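Dihydropteroate synthase (PDB 6Q62) probably catalyses the condensation of para-aminobenzoate with 6-hydroxymethyl-7,8-dihydropterin diphosphate to give 7,8-dihydropteroate, a precursor of folates. Local coordinates at residues Pro6-Ala11 / Arg186-Pro191. Residues are numbered along the deposited sequence; the frame is centred on the assembly and turned at random.
Sequences PRLDCA and RLLIDP. With 6GU (6-chloroguanine), chain E.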
loop_
_atom_site.group_PDB
_atom_site.type_symbol
_atom_site.label_atom_id
_atom_site.label_comp_id
_atom_site.label_asym_id
_atom_site.label_seq_id
_atom_site.Cartn_x
_atom_site.Cartn_y
_atom_site.Cartn_z
ATOM N N PRO A 6 19.653 -15.228 1.101
ATOM C CA PRO A 6 19.942 -15.736 -0.252
ATOM C C PRO A 6 20.687 -14.715 -1.121
ATOM O O PRO A 6 20.376 -13.523 -1.139
ATOM C CB PRO A 6 18.553 -16.098 -0.814
ATOM C CG PRO A 6 17.706 -16.336 0.393
ATOM C CD PRO A 6 18.207 -15.322 1.400
ATOM N N ARG A 7 21.719 -15.194 -1.792
ATOM C CA ARG A 7 22.568 -14.398 -2.665
ATOM C C ARG A 7 22.494 -15.091 -4.024
ATOM O O ARG A 7 23.080 -16.162 -4.200
ATOM C CB ARG A 7 23.992 -14.397 -2.100
ATOM C CG ARG A 7 24.938 -13.486 -2.826
ATOM C CD ARG A 7 26.354 -13.649 -2.320
ATOM N NE ARG A 7 27.275 -12.769 -3.039
ATOM C CZ ARG A 7 27.865 -13.074 -4.191
ATOM N NH1 ARG A 7 27.648 -14.251 -4.769
ATOM N NH2 ARG A 7 28.674 -12.201 -4.779
ATOM N N LEU A 8 21.706 -14.526 -4.954
ATOM C CA LEU A 8 21.530 -15.147 -6.268
ATOM C C LEU A 8 22.471 -14.538 -7.268
ATOM O O LEU A 8 22.408 -13.332 -7.534
ATOM C CB LEU A 8 20.074 -15.040 -6.773
ATOM C CG LEU A 8 18.991 -15.742 -5.970
ATOM C CD1 LEU A 8 17.630 -15.254 -6.403
ATOM C CD2 LEU A 8 19.052 -17.249 -6.142
ATOM N N ASP A 9 23.327 -15.377 -7.848
ATOM C CA ASP A 9 24.256 -14.927 -8.861
ATOM C C ASP A 9 23.560 -15.089 -10.218
ATOM O O ASP A 9 23.441 -16.201 -10.737
ATOM C CB ASP A 9 25.558 -15.764 -8.782
ATOM C CG ASP A 9 26.667 -15.311 -9.704
ATOM O OD1 ASP A 9 26.380 -14.546 -10.645
ATOM O OD2 ASP A 9 27.830 -15.717 -9.478
ATOM N N CYS A 10 23.063 -13.980 -10.756
ATOM C CA CYS A 10 22.347 -13.959 -12.034
ATOM C C CYS A 10 23.311 -13.599 -13.159
ATOM O O CYS A 10 23.357 -12.456 -13.623
ATOM C CB CYS A 10 21.155 -12.999 -11.957
ATOM S SG CYS A 10 20.025 -13.345 -10.587
ATOM N N ALA A 11 24.103 -14.612 -13.590
ATOM C CA ALA A 11 25.126 -14.488 -14.635
ATOM C C ALA A 11 26.089 -13.328 -14.350
ATOM O O ALA A 11 26.339 -12.490 -15.218
ATOM C CB ALA A 11 24.476 -14.350 -16.019
ATOM N N ARG A 186 20.020 -22.143 -6.347
ATOM C CA ARG A 186 19.610 -21.398 -7.529
ATOM C C ARG A 186 18.076 -21.446 -7.702
ATOM O O ARG A 186 17.565 -20.912 -8.678
ATOM C CB ARG A 186 20.328 -21.981 -8.773
ATOM C CG ARG A 186 21.802 -21.515 -8.863
ATOM C CD ARG A 186 22.522 -22.038 -10.085
ATOM N NE ARG A 186 23.920 -21.605 -10.068
ATOM C CZ ARG A 186 24.957 -22.425 -9.987
ATOM N NH1 ARG A 186 24.772 -23.737 -9.954
ATOM N NH2 ARG A 186 26.192 -21.941 -9.985
ATOM N N LEU A 187 17.352 -22.095 -6.802
ATOM C CA LEU A 187 15.902 -22.234 -6.956
ATOM C C LEU A 187 15.123 -21.148 -6.255
ATOM O O LEU A 187 15.500 -20.728 -5.156
ATOM C CB LEU A 187 15.422 -23.591 -6.411
ATOM C CG LEU A 187 16.040 -24.852 -7.022
ATOM C CD1 LEU A 187 15.466 -26.100 -6.371
ATOM C CD2 LEU A 187 15.829 -24.916 -8.529
ATOM N N LEU A 188 13.968 -20.763 -6.849
ATOM C CA LEU A 188 12.983 -19.864 -6.260
ATOM C C LEU A 188 11.668 -20.563 -6.527
ATOM O O LEU A 188 11.577 -21.329 -7.500
ATOM C CB LEU A 188 12.955 -18.480 -6.933
ATOM C CG LEU A 188 14.234 -17.630 -6.794
ATOM C CD1 LEU A 188 15.132 -17.811 -7.985
ATOM C CD2 LEU A 188 13.871 -16.164 -6.682
ATOM N N ILE A 189 10.662 -20.332 -5.668
ATOM C CA ILE A 189 9.340 -20.935 -5.901
ATOM C C ILE A 189 8.286 -19.846 -5.931
ATOM O O ILE A 189 8.507 -18.755 -5.413
ATOM C CB ILE A 189 8.995 -22.067 -4.919
ATOM C CG1 ILE A 189 8.995 -21.552 -3.435
ATOM C CG2 ILE A 189 9.918 -23.271 -5.167
ATOM C CD1 ILE A 189 8.552 -22.603 -2.394
ATOM N N ASP A 190 7.145 -20.138 -6.552
ATOM C CA ASP A 190 6.108 -19.133 -6.690
ATOM C C ASP A 190 4.773 -19.886 -6.703
ATOM O O ASP A 190 4.611 -20.804 -7.520
ATOM C CB ASP A 190 6.358 -18.418 -8.022
ATOM C CG ASP A 190 5.390 -17.328 -8.397
ATOM O OD1 ASP A 190 4.247 -17.339 -7.891
ATOM O OD2 ASP A 190 5.751 -16.495 -9.223
ATOM N N PRO A 191 3.800 -19.489 -5.858
ATOM C CA PRO A 191 2.489 -20.189 -5.858
ATOM C C PRO A 191 1.640 -19.964 -7.088
ATOM O O PRO A 191 0.575 -20.583 -7.227
ATOM C CB PRO A 191 1.795 -19.634 -4.608
ATOM C CG PRO A 191 2.375 -18.281 -4.444
ATOM C CD PRO A 191 3.832 -18.412 -4.834
HETATM CL CL6 6GU E . 2.495 -14.600 -10.752
HETATM N N1 6GU E . 4.761 -15.408 -11.357
HETATM C C2 6GU E . 5.723 -15.700 -12.324
HETATM N N2 6GU E . 6.791 -16.320 -11.844
HETATM N N3 6GU E . 5.623 -15.425 -13.673
HETATM C C4 6GU E . 4.431 -14.837 -14.038
HETATM C C5 6GU E . 3.395 -14.532 -13.115
HETATM C C6 6GU E . 3.662 -14.853 -11.821
HETATM N N7 6GU E . 2.324 -13.965 -13.800
HETATM C C8 6GU E . 2.748 -13.950 -15.126
HETATM N N9 6GU E . 3.999 -14.456 -15.301
HETATM O O HOH W 1 23.751 -18.772 -9.658
#
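The guanidinium of R186 meets D9 through a water that lies in its plane, at the NE edge. This water accepts from R186 NE at 2.9 Å and donates to D9 O at 2.8 Å, so the backbone of strand 7-10 and the side chain of the residue just before strand 187-190 are joined without a direct hydrogen bond. The carboxylate of D9 is not the partner: its OD2 stays 6.5 Å from R186 NH2, and its OD1 accepts from the backbone N of G12 in the turn to strand 13-16.

Beside this bridge, L8 and L188 meet tip to tip. L8 CD1 lies 3.9 Å from both CD1 and CD2 of L188, straddled by the fork of that leucine, while L8 CD2 faces R186 CA at 4.4 Å. The N-terminal hairpin 7-10/13-16 thus packs against the start of strand 187-190, at the N-terminal end of the TIM barrel of the pterin-binding family; strand 187-190 itself pairs in parallel with 141-144.

At the far end of that strand, D190 takes part in the 6-chloroguanine pocket. With CG anti to the backbone N (chi1 179°), the carboxylate is carried toward the ligand, where OD2 accepts from its N2 at 2.8 Å with a bent N-H...O angle of 140°. D190 OD1 accepts from the backbone N of G192, a bond that would restrain rotation of the carboxylate.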